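Local coordinates for D-3-phosphoglycerate dehydrogenase oxidoreductase protein (Ralstonia solanacearum, PDB 3GG9) that probably oxidises D-3-phosphoglycerate using NAD, acting as a D-isomer specific 2-hydroxyacid dehydrogenase, at residues G160-I165 with E214-L219; A273-F278 with E293-T298. All blocks are in the same frame, centred on the assembly; numbering follows the deposited sequence.

Contact 1 (G160-I165 with E214-L219); sequences GQTLGI and EQSDVL
Strands starting at T162 and V218 run parallel, with L163 paired to V218 and G164 to L219. T162 O accepts hydrogen bonds from D217 N (2.7 Å) and V218 N (3.1 Å), and V218 O accepts one from G164 N. The carboxylate of D217 extends this ladder by one rung: OD2 receives T162 N at 2.7 Å through its anti lone pair, the N-H pointing almost straight at it (176°). D217 CG lies anti to its own carbonyl carbon (chi1 -62°), which turns the carboxylate back toward the start of strand 162-166. The Q161 amide stacks on that carboxylate, the planes 15° apart and OE1 3.3 Å from D217 CG. K242 forms a salt bridge with D217 OD1, so each carboxylate oxygen has a partner. S216 OG, bonded to L212 O, packs closely on the backbone of G164, 3.1 Å from its CA. L163 CD1 meets V218 CG1 at 3.6 Å on the other face. The pair lies mid-sheet in the Rossmann-type domain: strand 185-189 flanks 162-166, helix 109-123 covers L163 and V218, and helix 209-215, which leads into strand 218-221, packs against L219.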
loop_
_atom_site.group_PDB
_atom_site.type_symbol
_atom_site.label_atom_id
_atom_site.label_comp_id
_atom_site.label_asym_id
_atom_site.label_seq_id
_atom_site.Cartn_x
_atom_site.Cartn_y
_atom_site.Cartn_z
ATOM N N GLY A 160 -16.764 -3.013 -4.116
ATOM C CA GLY A 160 -17.712 -3.278 -5.191
ATOM C C GLY A 160 -17.076 -3.765 -6.477
ATOM O O GLY A 160 -17.778 -4.007 -7.451
ATOM N N GLN A 161 -15.746 -3.889 -6.482
ATOM C CA GLN A 161 -15.001 -4.455 -7.597
ATOM C C GLN A 161 -14.775 -5.952 -7.433
ATOM O O GLN A 161 -14.985 -6.523 -6.370
ATOM C CB GLN A 161 -13.648 -3.758 -7.726
ATOM C CG GLN A 161 -13.780 -2.283 -7.952
ATOM C CD GLN A 161 -13.862 -1.962 -9.414
ATOM O OE1 GLN A 161 -12.838 -1.860 -10.092
ATOM N NE2 GLN A 161 -15.088 -1.815 -9.922
ATOM N N THR A 162 -14.360 -6.589 -8.516
ATOM C CA THR A 162 -14.128 -8.025 -8.512
ATOM C C THR A 162 -12.664 -8.405 -8.288
ATOM O O THR A 162 -11.761 -8.016 -9.060
ATOM C CB THR A 162 -14.728 -8.706 -9.784
ATOM O OG1 THR A 162 -16.148 -8.485 -9.827
ATOM C CG2 THR A 162 -14.479 -10.202 -9.774
ATOM N N LEU A 163 -12.451 -9.174 -7.227
ATOM C CA LEU A 163 -11.165 -9.789 -6.900
ATOM C C LEU A 163 -11.131 -11.256 -7.329
ATOM O O LEU A 163 -11.878 -12.088 -6.794
ATOM C CB LEU A 163 -10.902 -9.683 -5.393
ATOM C CG LEU A 163 -9.636 -10.354 -4.837
ATOM C CD1 LEU A 163 -8.357 -9.732 -5.428
ATOM C CD2 LEU A 163 -9.598 -10.358 -3.296
ATOM N N GLY A 164 -10.277 -11.567 -8.310
ATOM C CA GLY A 164 -9.994 -12.948 -8.689
ATOM C C GLY A 164 -8.839 -13.545 -7.881
ATOM O O GLY A 164 -7.758 -12.951 -7.766
ATOM N N ILE A 165 -9.093 -14.688 -7.257
ATOM C CA ILE A 165 -8.063 -15.421 -6.521
ATOM C C ILE A 165 -7.773 -16.722 -7.256
ATOM O O ILE A 165 -8.611 -17.631 -7.293
ATOM C CB ILE A 165 -8.470 -15.665 -5.032
ATOM C CG1 ILE A 165 -8.711 -14.331 -4.293
ATOM C CG2 ILE A 165 -7.453 -16.542 -4.322
ATOM C CD1 ILE A 165 -7.495 -13.380 -4.258
ATOM N N GLU A 214 -11.299 -12.746 -17.351
ATOM C CA GLU A 214 -12.229 -11.795 -17.961
ATOM C C GLU A 214 -12.879 -10.836 -16.965
ATOM O O GLU A 214 -12.969 -9.626 -17.220
ATOM C CB GLU A 214 -13.323 -12.559 -18.723
ATOM C CG GLU A 214 -12.848 -13.095 -20.067
ATOM C CD GLU A 214 -13.712 -14.212 -20.677
ATOM O OE1 GLU A 214 -14.587 -14.799 -19.996
ATOM O OE2 GLU A 214 -13.484 -14.510 -21.869
ATOM N N GLN A 215 -13.308 -11.390 -15.828
ATOM C CA GLN A 215 -14.129 -10.677 -14.850
ATOM C C GLN A 215 -13.406 -9.881 -13.760
ATOM O O GLN A 215 -13.977 -8.927 -13.223
ATOM C CB GLN A 215 -15.060 -11.666 -14.159
ATOM C CG GLN A 215 -16.204 -12.184 -15.023
ATOM C CD GLN A 215 -17.053 -13.164 -14.245
ATOM O OE1 GLN A 215 -18.112 -12.811 -13.729
ATOM N NE2 GLN A 215 -16.555 -14.385 -14.094
ATOM N N SER A 216 -12.178 -10.267 -13.414
ATOM C CA SER A 216 -11.492 -9.674 -12.265
ATOM C C SER A 216 -11.009 -8.262 -12.530
ATOM O O SER A 216 -10.425 -7.987 -13.577
ATOM C CB SER A 216 -10.297 -10.529 -11.849
ATOM O OG SER A 216 -10.695 -11.839 -11.510
ATOM N N ASP A 217 -11.242 -7.365 -11.580
ATOM C CA ASP A 217 -10.637 -6.037 -11.631
ATOM C C ASP A 217 -9.223 -6.113 -11.050
ATOM O O ASP A 217 -8.327 -5.375 -11.443
ATOM C CB ASP A 217 -11.511 -5.022 -10.883
ATOM C CG ASP A 217 -12.891 -4.873 -11.512
ATOM O OD1 ASP A 217 -12.982 -4.354 -12.650
ATOM O OD2 ASP A 217 -13.891 -5.283 -10.880
ATOM N N VAL A 218 -9.051 -7.024 -10.097
ATOM C CA VAL A 218 -7.760 -7.335 -9.504
ATOM C C VAL A 218 -7.683 -8.858 -9.524
ATOM O O VAL A 218 -8.607 -9.547 -9.089
ATOM C CB VAL A 218 -7.663 -6.775 -8.042
ATOM C CG1 VAL A 218 -6.432 -7.299 -7.310
ATOM C CG2 VAL A 218 -7.701 -5.229 -8.028
ATOM N N LEU A 219 -6.597 -9.393 -10.066
ATOM C CA LEU A 219 -6.407 -10.837 -10.071
ATOM C C LEU A 219 -5.098 -11.157 -9.374
ATOM O O LEU A 219 -4.017 -10.709 -9.783
ATOM C CB LEU A 219 -6.452 -11.410 -11.495
ATOM C CG LEU A 219 -6.568 -12.942 -11.628
ATOM C CD1 LEU A 219 -7.207 -13.272 -12.964
ATOM C CD2 LEU A 219 -5.244 -13.709 -11.459
#

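Contact 2 (A273-F278 with E293-T298); sequences AAIDVF and ENCICT
D276 OD1 is gripped by two donors, T298 OG1 across the contact at 2.7 Å and the backbone N of I301. The hydroxyl comes in on the anti lone pair of OD1; D276 CG stands anti to the backbone N (chi1 -176°), carrying the carboxylate over to the threonine. The second oxygen, OD2, takes G302 N. Strands 273-275 and 295-297, the last two at one edge of the parallel sheet of the Rossmann-type domain, run parallel, their axes 11° apart, through a regular hydrogen-bonded ladder: A273 N to N294 O, I296 N to A273 O, I275 N to I296 O and T298 N to I275 O. One face carries A273, I275, C295 and C297. There I275 CG1 lies against both cysteine sulfurs, 3.9 Å from C297 SG and 4.1 Å from C295 SG. The F278 ring turns its edge to C297, CZ 3.7 Å from CB, while C297 SG lies obliquely to the ring, 5.3 Å from its centroid; I275 CD1, from the same segment, lies over one face of the ring, offset toward its rim. A274 and I296 occupy the reverse face, toward helix 109-123. V130 of the second subunit packs on I296 and T298. The chemistry thus divides: apolar and sulfur contacts fill one sheet face, whereas three donors fix the rotation of the buried carboxylate and tie the end of strand 272-275 to the loop after 295-297.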
loop_
_atom_site.group_PDB
_atom_site.type_symbol
_atom_site.label_atom_id
_atom_site.label_comp_id
_atom_site.label_asym_id
_atom_site.label_seq_id
_atom_site.Cartn_x
_atom_site.Cartn_y
_atom_site.Cartn_z
ATOM N N ALA A 273 0.321 -4.205 -13.536
ATOM C CA ALA A 273 0.768 -5.314 -12.729
ATOM C C ALA A 273 1.489 -4.879 -11.446
ATOM O O ALA A 273 2.053 -3.787 -11.366
ATOM C CB ALA A 273 1.608 -6.249 -13.536
ATOM N N ALA A 274 1.438 -5.744 -10.438
ATOM C CA ALA A 274 2.252 -5.568 -9.246
ATOM C C ALA A 274 2.894 -6.923 -8.948
ATOM O O ALA A 274 2.202 -7.935 -8.822
ATOM C CB ALA A 274 1.405 -5.057 -8.060
ATOM N N ILE A 275 4.223 -6.966 -8.923
ATOM C CA ILE A 275 4.925 -8.244 -8.775
ATOM C C ILE A 275 6.006 -8.168 -7.693
ATOM O O ILE A 275 6.618 -7.121 -7.472
ATOM C CB ILE A 275 5.495 -8.811 -10.127
ATOM C CG1 ILE A 275 6.588 -7.917 -10.705
ATOM C CG2 ILE A 275 4.388 -9.084 -11.201
ATOM C CD1 ILE A 275 7.919 -8.482 -10.511
ATOM N N ASP A 276 6.269 -9.303 -7.064
ATOM C CA ASP A 276 7.242 -9.362 -5.972
ATOM C C ASP A 276 8.328 -10.384 -6.289
ATOM O O ASP A 276 9.266 -10.528 -5.553
ATOM C CB ASP A 276 6.517 -9.684 -4.650
ATOM C CG ASP A 276 7.446 -9.662 -3.430
ATOM O OD1 ASP A 276 8.059 -8.608 -3.162
ATOM O OD2 ASP A 276 7.545 -10.701 -2.720
ATOM N N VAL A 277 8.229 -11.049 -7.435
ATOM C CA VAL A 277 9.078 -12.198 -7.705
ATOM C C VAL A 277 9.568 -12.148 -9.147
ATOM O O VAL A 277 8.819 -11.764 -10.051
ATOM C CB VAL A 277 8.324 -13.552 -7.467
ATOM C CG1 VAL A 277 8.090 -13.777 -5.985
ATOM C CG2 VAL A 277 6.984 -13.593 -8.254
ATOM N N PHE A 278 10.823 -12.533 -9.335
ATOM C CA PHE A 278 11.464 -12.542 -10.648
ATOM C C PHE A 278 12.091 -13.909 -10.933
ATOM O O PHE A 278 12.397 -14.650 -9.999
ATOM C CB PHE A 278 12.558 -11.483 -10.683
ATOM C CG PHE A 278 12.050 -10.070 -10.576
ATOM C CD1 PHE A 278 11.856 -9.298 -11.727
ATOM C CD2 PHE A 278 11.787 -9.497 -9.332
ATOM C CE1 PHE A 278 11.405 -7.989 -11.640
ATOM C CE2 PHE A 278 11.313 -8.186 -9.228
ATOM C CZ PHE A 278 11.144 -7.424 -10.384
ATOM N N GLU A 293 6.085 2.091 -16.267
ATOM C CA GLU A 293 5.286 2.883 -15.319
ATOM C C GLU A 293 4.034 2.144 -14.815
ATOM O O GLU A 293 3.552 2.412 -13.710
ATOM C CB GLU A 293 4.900 4.237 -15.926
ATOM C CG GLU A 293 3.917 4.173 -17.106
ATOM C CD GLU A 293 3.347 5.534 -17.509
ATOM O OE1 GLU A 293 3.570 6.545 -16.792
ATOM O OE2 GLU A 293 2.666 5.583 -18.556
ATOM N N ASN A 294 3.521 1.216 -15.626
ATOM C CA ASN A 294 2.369 0.378 -15.224
ATOM C C ASN A 294 2.764 -0.988 -14.637
ATOM O O ASN A 294 1.957 -1.914 -14.612
ATOM C CB ASN A 294 1.370 0.208 -16.376
ATOM C CG ASN A 294 1.999 -0.409 -17.611
ATOM O OD1 ASN A 294 3.203 -0.267 -17.847
ATOM N ND2 ASN A 294 1.189 -1.082 -18.412
ATOM N N CYS A 295 4.000 -1.108 -14.158
ATOM C CA CYS A 295 4.359 -2.218 -13.267
ATOM C C CYS A 295 4.938 -1.666 -11.978
ATOM O O CYS A 295 5.770 -0.773 -12.002
ATOM C CB CYS A 295 5.345 -3.201 -13.909
ATOM S SG CYS A 295 5.348 -4.866 -13.121
ATOM N N ILE A 296 4.456 -2.176 -10.855
ATOM C CA ILE A 296 5.083 -1.908 -9.568
ATOM C C ILE A 296 5.817 -3.182 -9.153
ATOM O O ILE A 296 5.205 -4.242 -9.036
ATOM C CB ILE A 296 4.031 -1.465 -8.534
ATOM C CG1 ILE A 296 3.519 -0.065 -8.926
ATOM C CG2 ILE A 296 4.612 -1.475 -7.110
ATOM C CD1 ILE A 296 2.178 0.275 -8.406
ATOM N N CYS A 297 7.123 -3.080 -8.960
ATOM C CA CYS A 297 7.957 -4.243 -8.616
ATOM C C CYS A 297 8.641 -4.026 -7.295
ATOM O O CYS A 297 9.317 -3.000 -7.097
ATOM C CB CYS A 297 9.039 -4.462 -9.662
ATOM S SG CYS A 297 8.469 -4.587 -11.352
ATOM N N THR A 298 8.456 -4.985 -6.386
ATOM C CA THR A 298 9.181 -5.012 -5.137
ATOM C C THR A 298 10.139 -6.184 -5.157
ATOM O O THR A 298 9.904 -7.190 -5.862
ATOM C CB THR A 298 8.206 -5.195 -3.952
ATOM O OG1 THR A 298 7.340 -6.275 -4.283
ATOM C CG2 THR A 298 7.408 -3.933 -3.756
#

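How the contacts relate
Both contacts join neighbouring parallel strands of one seven-stranded sheet, their centres about 18 Å apart and their nearest atoms about 7 Å, without touching. Contact 1 pairs two inner strands and contact 2 an edge strand of the sheet within the chain, 295-297, with its neighbour; strand 246-249 lies between the two pairs. Helix 109-123 packs against both. Each is largely buried, contact 2 throughout, whereas contact 1 reaches the surface at Q215. Each has an aspartate whose carboxylate bonds across the gap: D217 precedes its strand and takes a backbone amide, D276 follows its strand and takes a hydroxyl. Both touch the second subunit, contact 1 through Q161 alone and contact 2 through four residues; sulfur and aromatic packing is found in contact 2.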